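Local coordinates for aminopeptidase (Trypanosoma brucei brucei, PDB 4EFD), which probably removes single amino acids from the N-terminus of peptides, as a manganese-bound hexameric aminopeptidase of the M17 (leucine aminopeptidase) family, at residues T140-F145 with S183-V188; T222-T227 with A264-R269; V282-L287 with P333-C338; A416-N421 with E438-V443. One frame throughout, in Å; residues are numbered along the deposited sequence.

Contact 1: T140-F145 with S183-V188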
# COMPACT_ATOMS: atom_id res chain seq x y z
N THR A 140 47.84 2.91 -19.20
CA THR A 140 48.05 3.97 -20.18
C THR A 140 47.34 5.27 -19.82
O THR A 140 46.38 5.28 -19.06
CB THR A 140 47.56 3.53 -21.57
OG1 THR A 140 46.18 3.15 -21.50
CG2 THR A 140 48.39 2.37 -22.09
N THR A 141 47.83 6.37 -20.40
CA THR A 141 47.21 7.68 -20.26
C THR A 141 46.43 8.01 -21.53
O THR A 141 46.99 8.00 -22.63
CB THR A 141 48.25 8.78 -20.02
OG1 THR A 141 48.99 8.49 -18.83
CG2 THR A 141 47.57 10.14 -19.87
N VAL A 142 45.14 8.29 -21.38
CA VAL A 142 44.28 8.66 -22.50
C VAL A 142 44.27 10.18 -22.66
O VAL A 142 43.94 10.90 -21.72
CB VAL A 142 42.83 8.18 -22.28
CG1 VAL A 142 41.94 8.62 -23.44
CG2 VAL A 142 42.79 6.67 -22.12
N ASP A 143 44.65 10.65 -23.84
CA ASP A 143 44.60 12.07 -24.16
C ASP A 143 43.17 12.46 -24.53
O ASP A 143 42.62 11.95 -25.50
CB ASP A 143 45.55 12.41 -25.32
CG ASP A 143 47.01 12.28 -24.94
OD1 ASP A 143 47.41 12.89 -23.92
OD2 ASP A 143 47.76 11.59 -25.66
N VAL A 144 42.58 13.35 -23.73
CA VAL A 144 41.24 13.86 -24.00
C VAL A 144 41.35 15.29 -24.50
O VAL A 144 41.77 16.19 -23.77
CB VAL A 144 40.36 13.82 -22.73
CG1 VAL A 144 38.95 14.31 -23.04
CG2 VAL A 144 40.31 12.40 -22.16
N PHE A 145 40.97 15.50 -25.77
CA PHE A 145 41.04 16.81 -26.40
C PHE A 145 39.68 17.49 -26.36
O PHE A 145 38.78 17.15 -27.14
CB PHE A 145 41.53 16.68 -27.84
CG PHE A 145 42.98 16.32 -27.96
CD1 PHE A 145 43.94 17.31 -28.12
CD2 PHE A 145 43.38 14.99 -27.92
CE1 PHE A 145 45.29 16.98 -28.23
CE2 PHE A 145 44.72 14.65 -28.03
CZ PHE A 145 45.68 15.65 -28.18
N SER A 183 41.62 4.64 -15.82
CA SER A 183 42.64 5.07 -16.77
C SER A 183 43.11 6.48 -16.46
O SER A 183 42.34 7.31 -15.97
CB SER A 183 42.08 5.03 -18.20
OG SER A 183 41.62 3.73 -18.53
N ARG A 184 44.39 6.75 -16.73
CA ARG A 184 44.93 8.11 -16.64
C ARG A 184 44.34 8.97 -17.76
O ARG A 184 44.15 8.49 -18.88
CB ARG A 184 46.45 8.10 -16.74
CG ARG A 184 47.15 8.05 -15.39
CD ARG A 184 48.60 7.61 -15.53
NE ARG A 184 48.74 6.15 -15.56
CZ ARG A 184 49.28 5.40 -14.60
NH1 ARG A 184 49.78 5.94 -13.49
NH2 ARG A 184 49.34 4.08 -14.75
N LEU A 185 44.04 10.22 -17.44
CA LEU A 185 43.45 11.14 -18.41
C LEU A 185 44.25 12.44 -18.49
O LEU A 185 44.60 13.02 -17.46
CB LEU A 185 42.00 11.46 -18.03
CG LEU A 185 41.04 10.27 -17.92
CD1 LEU A 185 39.66 10.75 -17.50
CD2 LEU A 185 40.96 9.50 -19.23
N GLN A 186 44.55 12.87 -19.71
CA GLN A 186 45.18 14.17 -19.94
C GLN A 186 44.22 15.06 -20.71
O GLN A 186 43.95 14.83 -21.89
CB GLN A 186 46.50 14.02 -20.71
CG GLN A 186 47.24 15.34 -20.90
CD GLN A 186 48.68 15.16 -21.38
OE1 GLN A 186 49.57 15.92 -20.99
NE2 GLN A 186 48.90 14.17 -22.22
N VAL A 187 43.69 16.07 -20.03
CA VAL A 187 42.78 17.03 -20.65
C VAL A 187 43.59 18.09 -21.40
O VAL A 187 44.43 18.77 -20.80
CB VAL A 187 41.87 17.71 -19.61
CG1 VAL A 187 41.06 18.83 -20.25
CG2 VAL A 187 40.96 16.68 -18.96
N VAL A 188 43.34 18.20 -22.70
CA VAL A 188 44.06 19.13 -23.56
C VAL A 188 43.13 20.25 -24.03
O VAL A 188 42.35 20.06 -24.96
CB VAL A 188 44.66 18.40 -24.78
CG1 VAL A 188 45.45 19.37 -25.65
CG2 VAL A 188 45.55 17.25 -24.34

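Contact 2: T222-T227 with A264-R269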
# COMPACT_ATOMS: atom_id res chain seq x y z
N THR A 222 32.65 5.30 8.09
CA THR A 222 31.86 5.44 9.30
C THR A 222 32.11 6.82 9.91
O THR A 222 32.90 7.60 9.38
CB THR A 222 32.21 4.33 10.31
OG1 THR A 222 33.52 4.55 10.84
CG2 THR A 222 32.16 2.96 9.65
N THR A 223 31.45 7.11 11.03
CA THR A 223 31.65 8.38 11.72
C THR A 223 33.08 8.51 12.23
O THR A 223 33.64 9.61 12.25
CB THR A 223 30.67 8.56 12.91
OG1 THR A 223 30.90 7.52 13.88
CG2 THR A 223 29.23 8.52 12.44
N ALA A 224 33.67 7.38 12.62
CA ALA A 224 35.05 7.35 13.11
C ALA A 224 36.07 7.50 11.98
O ALA A 224 37.04 8.25 12.12
CB ALA A 224 35.31 6.05 13.88
N THR A 225 35.85 6.80 10.87
CA THR A 225 36.79 6.85 9.74
C THR A 225 36.74 8.18 8.99
O THR A 225 37.77 8.65 8.52
CB THR A 225 36.56 5.70 8.73
OG1 THR A 225 35.22 5.73 8.25
CG2 THR A 225 36.84 4.35 9.38
N PHE A 226 35.56 8.79 8.89
CA PHE A 226 35.44 10.12 8.29
C PHE A 226 36.26 11.11 9.13
O PHE A 226 37.03 11.90 8.60
CB PHE A 226 33.98 10.58 8.23
CG PHE A 226 33.67 11.54 7.10
CD1 PHE A 226 34.47 12.65 6.86
CD2 PHE A 226 32.56 11.34 6.29
CE1 PHE A 226 34.18 13.53 5.82
CE2 PHE A 226 32.26 12.21 5.26
CZ PHE A 226 33.07 13.31 5.02
N THR A 227 36.08 11.04 10.45
CA THR A 227 36.82 11.89 11.38
C THR A 227 38.33 11.67 11.24
O THR A 227 39.09 12.64 11.20
CB THR A 227 36.40 11.61 12.83
OG1 THR A 227 34.98 11.82 12.96
CG2 THR A 227 37.14 12.54 13.79
N ALA A 264 24.18 4.01 18.25
CA ALA A 264 25.14 3.32 17.39
C ALA A 264 26.34 2.73 18.12
O ALA A 264 26.58 3.02 19.29
CB ALA A 264 25.61 4.26 16.30
N PHE A 265 27.08 1.89 17.40
CA PHE A 265 28.31 1.29 17.92
C PHE A 265 29.43 2.33 18.03
O PHE A 265 30.16 2.36 19.02
CB PHE A 265 28.76 0.13 17.02
N GLU A 266 29.55 3.16 17.00
CA GLU A 266 30.50 4.28 17.00
C GLU A 266 29.78 5.58 17.33
O GLU A 266 28.72 5.87 16.77
CB GLU A 266 31.20 4.39 15.65
CG GLU A 266 32.21 3.28 15.38
CD GLU A 266 32.91 3.43 14.05
OE1 GLU A 266 32.64 4.43 13.34
OE2 GLU A 266 33.74 2.56 13.71
N ALA A 267 30.36 6.36 18.23
CA ALA A 267 29.72 7.56 18.76
C ALA A 267 29.52 8.64 17.69
O ALA A 267 30.25 8.67 16.70
CB ALA A 267 30.54 8.13 19.91
N PRO A 268 28.51 9.51 17.88
CA PRO A 268 28.30 10.63 16.97
C PRO A 268 29.33 11.73 17.21
O PRO A 268 29.73 11.95 18.36
CB PRO A 268 26.89 11.11 17.32
CG PRO A 268 26.71 10.75 18.74
CD PRO A 268 27.55 9.52 19.00
N ARG A 269 29.75 12.40 16.15
CA ARG A 269 30.83 13.38 16.22
C ARG A 269 30.45 14.68 15.53
O ARG A 269 29.94 14.67 14.41
CB ARG A 269 32.09 12.80 15.56
CG ARG A 269 32.69 11.60 16.30
CD ARG A 269 33.38 10.61 15.38
NE ARG A 269 33.36 9.26 15.93
CZ ARG A 269 34.24 8.76 16.80
NH1 ARG A 269 34.10 7.51 17.23
NH2 ARG A 269 35.25 9.50 17.25

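Contact 3: V282-L287 with P333-C338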
# COMPACT_ATOMS: atom_id res chain seq x y z
N VAL A 282 38.34 38.02 1.99
CA VAL A 282 37.25 38.68 1.26
C VAL A 282 35.88 38.41 1.88
O VAL A 282 34.97 39.22 1.74
CB VAL A 282 37.22 38.26 -0.24
CG1 VAL A 282 38.53 38.63 -0.92
CG2 VAL A 282 36.93 36.77 -0.38
N LYS A 283 35.74 37.26 2.55
CA LYS A 283 34.50 36.91 3.24
C LYS A 283 34.76 35.88 4.34
O LYS A 283 35.80 35.21 4.34
CB LYS A 283 33.47 36.35 2.25
CG LYS A 283 32.04 36.84 2.48
CD LYS A 283 31.74 38.08 1.63
CE LYS A 283 30.72 39.00 2.29
NZ LYS A 283 30.47 40.22 1.48
N LYS A 284 33.82 35.75 5.27
CA LYS A 284 33.90 34.74 6.33
C LYS A 284 32.72 33.77 6.19
O LYS A 284 31.59 34.10 6.55
CB LYS A 284 33.89 35.41 7.71
CG LYS A 284 35.06 36.36 7.94
CD LYS A 284 35.11 36.87 9.38
CE LYS A 284 34.04 37.92 9.65
NZ LYS A 284 34.18 38.53 11.01
N VAL A 285 33.00 32.58 5.66
CA VAL A 285 31.96 31.59 5.36
C VAL A 285 32.04 30.36 6.26
O VAL A 285 33.13 29.84 6.51
CB VAL A 285 32.04 31.12 3.90
CG1 VAL A 285 30.91 30.16 3.57
CG2 VAL A 285 32.01 32.32 2.95
N SER A 286 30.89 29.91 6.75
CA SER A 286 30.79 28.68 7.54
C SER A 286 30.03 27.61 6.76
O SER A 286 28.93 27.86 6.28
CB SER A 286 30.09 28.95 8.87
OG SER A 286 30.97 29.52 9.82
N LEU A 287 30.63 26.43 6.65
CA LEU A 287 30.01 25.31 5.93
C LEU A 287 29.54 24.24 6.91
O LEU A 287 30.26 23.88 7.84
CB LEU A 287 31.01 24.71 4.94
CG LEU A 287 31.63 25.65 3.91
CD1 LEU A 287 32.71 24.92 3.12
CD2 LEU A 287 30.58 26.20 2.97
N PRO A 333 41.16 33.33 -0.63
CA PRO A 333 41.11 34.38 0.39
C PRO A 333 39.79 34.43 1.18
O PRO A 333 39.21 35.50 1.36
CB PRO A 333 41.30 35.65 -0.44
CG PRO A 333 40.66 35.33 -1.74
CD PRO A 333 40.90 33.86 -1.98
N VAL A 334 39.35 33.27 1.66
CA VAL A 334 38.11 33.17 2.44
C VAL A 334 38.41 32.50 3.77
O VAL A 334 38.99 31.41 3.81
CB VAL A 334 37.05 32.32 1.69
CG1 VAL A 334 35.73 32.33 2.45
CG2 VAL A 334 36.86 32.84 0.28
N GLN A 335 38.02 33.15 4.87
CA GLN A 335 38.10 32.53 6.19
C GLN A 335 36.98 31.51 6.27
O GLN A 335 35.80 31.86 6.21
CB GLN A 335 37.97 33.57 7.30
CG GLN A 335 38.28 33.01 8.69
CD GLN A 335 38.21 34.06 9.79
OE1 GLN A 335 38.29 33.73 10.98
NE2 GLN A 335 38.05 35.32 9.41
N LEU A 336 37.36 30.24 6.42
CA LEU A 336 36.44 29.13 6.22
C LEU A 336 36.36 28.24 7.45
O LEU A 336 37.38 27.91 8.06
CB LEU A 336 36.92 28.30 5.02
CG LEU A 336 35.85 27.68 4.13
CD1 LEU A 336 35.05 28.76 3.42
CD2 LEU A 336 36.49 26.74 3.13
N SER A 337 35.14 27.87 7.83
CA SER A 337 34.92 26.81 8.80
C SER A 337 34.12 25.71 8.12
O SER A 337 33.41 25.96 7.14
CB SER A 337 34.19 27.33 10.04
OG SER A 337 32.81 27.53 9.79
N CYS A 338 34.24 24.48 8.62
CA CYS A 338 33.57 23.33 8.03
C CYS A 338 33.19 22.32 9.10
O CYS A 338 34.03 21.54 9.55
CB CYS A 338 34.47 22.69 6.97
SG CYS A 338 33.75 21.24 6.19
O HOH W 1 31.07 25.46 9.86

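Contact 4: A416-N421 with E438-V443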
# COMPACT_ATOMS: atom_id res chain seq x y z
N ALA A 416 20.40 21.05 -7.79
CA ALA A 416 20.23 21.08 -6.34
C ALA A 416 19.30 22.23 -5.96
O ALA A 416 19.38 23.32 -6.52
CB ALA A 416 21.58 21.25 -5.65
N GLY A 417 18.41 21.97 -5.00
CA GLY A 417 17.45 22.97 -4.54
C GLY A 417 18.09 23.99 -3.62
O GLY A 417 18.77 23.61 -2.66
N LEU A 418 17.87 25.27 -3.89
CA LEU A 418 18.42 26.36 -3.09
C LEU A 418 17.33 27.06 -2.29
O LEU A 418 16.39 27.61 -2.86
CB LEU A 418 19.13 27.38 -3.98
CG LEU A 418 20.49 26.98 -4.55
CD1 LEU A 418 20.91 27.97 -5.63
CD2 LEU A 418 21.54 26.89 -3.46
N TYR A 419 17.47 27.04 -0.96
CA TYR A 419 16.58 27.77 -0.06
C TYR A 419 17.41 28.80 0.69
O TYR A 419 18.18 28.45 1.59
CB TYR A 419 15.91 26.79 0.92
CG TYR A 419 15.06 27.45 1.98
CD1 TYR A 419 15.58 27.71 3.25
CD2 TYR A 419 13.75 27.81 1.73
CE1 TYR A 419 14.81 28.32 4.23
CE2 TYR A 419 12.96 28.41 2.70
CZ TYR A 419 13.50 28.66 3.95
OH TYR A 419 12.72 29.26 4.92
N VAL A 420 17.26 30.07 0.32
CA VAL A 420 18.13 31.13 0.82
C VAL A 420 17.36 32.41 1.13
O VAL A 420 16.48 32.82 0.36
CB VAL A 420 19.28 31.41 -0.18
CG1 VAL A 420 18.77 31.40 -1.61
CG2 VAL A 420 19.98 32.72 0.13
N ASN A 421 17.70 33.04 2.25
CA ASN A 421 17.00 34.24 2.72
C ASN A 421 17.29 35.49 1.89
O ASN A 421 16.40 36.33 1.70
CB ASN A 421 17.28 34.50 4.21
CG ASN A 421 18.77 34.68 4.51
OD1 ASN A 421 19.62 34.45 3.66
ND2 ASN A 421 19.07 35.07 5.74
N GLU A 438 27.94 22.26 -11.90
CA GLU A 438 27.17 21.64 -10.82
C GLU A 438 25.98 22.54 -10.48
O GLU A 438 26.00 23.30 -9.52
CB GLU A 438 28.08 21.37 -9.62
CG GLU A 438 29.22 20.41 -9.98
CD GLU A 438 30.16 20.10 -8.83
OE1 GLU A 438 29.98 20.65 -7.72
OE2 GLU A 438 31.09 19.29 -9.05
N THR A 439 24.94 22.43 -11.31
CA THR A 439 23.86 23.41 -11.36
C THR A 439 22.91 23.38 -10.17
O THR A 439 22.79 22.38 -9.47
CB THR A 439 23.04 23.23 -12.65
OG1 THR A 439 22.67 21.85 -12.78
CG2 THR A 439 23.84 23.64 -13.87
N CYS A 440 22.22 24.51 -9.96
CA CYS A 440 21.23 24.65 -8.90
C CYS A 440 19.99 25.36 -9.42
O CYS A 440 19.99 25.92 -10.52
CB CYS A 440 21.82 25.45 -7.74
SG CYS A 440 23.16 24.63 -6.86
N PHE A 441 18.92 25.32 -8.63
CA PHE A 441 17.70 26.06 -8.92
C PHE A 441 17.01 26.45 -7.61
O PHE A 441 16.96 25.64 -6.68
CB PHE A 441 16.76 25.25 -9.81
CG PHE A 441 15.62 26.05 -10.37
CD1 PHE A 441 15.79 26.80 -11.53
CD2 PHE A 441 14.39 26.08 -9.72
CE1 PHE A 441 14.74 27.56 -12.04
CE2 PHE A 441 13.34 26.84 -10.23
CZ PHE A 441 13.52 27.58 -11.39
N PRO A 442 16.47 27.68 -7.53
CA PRO A 442 15.91 28.13 -6.26
C PRO A 442 14.59 27.48 -5.90
O PRO A 442 13.75 27.21 -6.76
CB PRO A 442 15.73 29.64 -6.48
CG PRO A 442 15.56 29.79 -7.93
CD PRO A 442 16.43 28.74 -8.55
N VAL A 443 14.42 27.23 -4.60
CA VAL A 443 13.18 26.73 -4.03
C VAL A 443 12.53 27.87 -3.25
O VAL A 443 13.22 28.75 -2.73
CB VAL A 443 13.45 25.49 -3.14
CG1 VAL A 443 12.74 25.59 -1.81
CG2 VAL A 443 13.07 24.22 -3.89

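Contact 1: T140-F145 with S183-V188
Asp143 and Gln186 meet through a short side-chain bond between neighbouring strands: Gln186 NE2 donates to Asp143 OD1 at 2.6 Å, nearly along the C-O axis of the carboxylate but bent at the hydrogen (142°). The two strands, 141-146 and 184-189, are the parallel pair of a beta-alpha-beta unit whose helix is 151-160, in the sheet of the N-terminal domain, whose family belongs to the macro-domain clan. Both polar side chains leave the same face of the sheet and run side by side, with carboxylate and amide planes 28° apart. Gln186 gets there with CG anti to the backbone N (chi1 -176°) and an extended chain. Second partners, Gln39 OE1 for the amide nitrogen and Ser44 N for Asp143 OD2, limit the rotation of both flat groups.

Beneath them the backbones bond in regular parallel fashion: Val142 N to Arg184 O, Gln186 N to Val142 O, Val144 N to Gln186 O and Val188 N to Val144 O. On the face shared by Val142, Val144, Leu185 and Val187, Leu185 reaches across with its CD2 methyl, 3.8 Å from Val142 CB and 4.2 Å from Val144 CG2. At the start of the pair, on the Asp143-Gln186 side, the aliphatic part of Arg184 crosses Thr141 at about a right angle, with Thr141 OG1 3.3 Å from Arg184 CB; the guanidinium NH2 goes on to Asn139 O. Further along the same side Val188 flanks the Phe145 ring: Val188 CG2 lies over one face, 4.1 Å from the centroid, and Val188 CG1 comes within 3.5 Å of Phe145 CE1.

Contact 2: T222-T227 with A264-R269
Glu266 reaches from its loop to the first turn of helix 223-237, where its carboxylate meets backbone and side-chain donors. Its CB lies 3.6 Å from Thr223 OG1, as the two side chains slide past each other in opposite directions. From CG the chain is extended, carrying CD to 3.6 Å from the Ala224 methyl carbon CB. At the tip OE1 takes two bonds: Thr222 OG1 donates at 2.7 Å, using the syn lone pair of OE1, and Ala224 N donates at 3.2 Å from above the carboxylate plane. The other oxygen, OE2, stays 3.8 Å from Ala224 CB. Lying at the helix N-terminus, the carboxylate is probably stabilised by the helix dipole.

Thr222 is the N-cap of that helix and forms a capping box with Thr225: Thr225 N donates to Thr222 OG1, and Thr222 N to Thr225 OG1. Thr222 OG1 thus caps the helix and binds the loop at once. One residue on, Thr223 OG1 donates to Ala267 O at 3.1 Å, its oxygen set between the backbone N and the carbonyl carbon (chi1 61°). Arg269 then folds against the same turn. Ala224 CA sits over one face of its guanidinium, 3.7 Å above the plane, while Arg269 CD lies 3.1 Å from Thr227 OG1, which itself donates to Thr223 O.

The loop leads from helix 255-261 into strand 269-275, where Arg269 bonds by its backbone to Leu342 of strand 334-344; Thr227 packs on Leu342 and on Val243 of strand 240-245, seating the start of the helix against the catalytic-domain sheet.

Contact 3: V282-L287 with P333-C338
Val285 overlaps two residues of the neighbouring strand: its CG2 lies 3.8 Å from Val334 CG1, and its CB 3.9 Å from Leu336 CD1. The CG2 methyl stands beside the backbone N, with CG1 anti to it (chi1 -177°). Further along the same face, Leu287 CD1 touches Leu336 CD2 at 4.2 Å. Phe519 of helix 512-520 packs on Val285, Leu287 and Leu336, and Phe324 of helix 315-330 on Leu336, so this face is covered by helices.

The two strands, 283-293 and 334-344, are parallel neighbours inside the mixed sheet of the M17 catalytic domain, their segment axes 13° apart. Backbone bonds alternate between them: Gln335 N to Lys283 O, Val285 N to Gln335 O, Ser337 N to Val285 O, and Leu287 N to Ser337 O. Ahead of them Val282 N donates to Pro333 O at 2.7 Å.

The opposite face is polar. Lys284 and Gln335 run side by side, pointing the same way, with the aliphatic Lys284 CD 3.3 Å from Gln335 NE2. Deeper in, the two hydroxyls Ser286 OG and Ser337 OG are hydrogen-bonded at 2.7 Å. Ser337 OG lies between its backbone N and carbonyl carbon (chi1 76°), and a water 2.7 Å from Ser337 OG donates to Leu287 O.

Contact 4: A416-N421 with E438-V443
Thr439 opens the contact with its backbone: its carbonyl O accepts from Ala416 N at 3.2 Å, while its hydroxyl turns to His414 O. Cys440 comes next, with SG anti to the carbonyl carbon (chi1 -66°) and 3.9 Å from Ala416 CB. Leu418 CD1 lies 3.4 Å from Cys440 CB, reaching back along the strand. Phe441 alternates with these, its N donating to Ala416 O at 2.9 Å and its O accepting from Leu418 N; its ring lies on the other face and packs on Val443 of the second subunit. Pro442 lacks an N-H and sets its CA 3.5 Å from Leu418 O. Val443 N makes a nearly straight bond, 175° at the hydrogen, to that same oxygen at 2.7 Å, and its CG1 comes to the edge of the Tyr419 ring.

These strands form the parallel pair of a beta-alpha-beta unit whose helix 423-436 lays Met429 and Leu430 on Leu418. Strand 440-442 is the outermost of the catalytic-domain sheet within the chain, and strand 416-420 bonds on its other side to strand 491-496, antiparallel.

How the contacts relate
The four contacts follow one another along the chain, each closing before the next opens. Contact 1 belongs to the N-terminal domain sheet and stands apart, its centre about 33 to 37 Å from the others. Contacts 2, 3 and 4 share the catalytic domain. Contact 3 lies inside its mixed sheet and contact 4 at the 440-442 edge, centres about 20 Å apart, with strands 396-401 and 491-496 between them. Contact 2 seats the start of helix 223-237 near the opposite end, about 8 Å from contact 3 at the nearest atoms; strand 334-344 links the two. Contact 4 alone touches the second subunit, placing this edge of the sheet at a subunit boundary of the six-chain assembly.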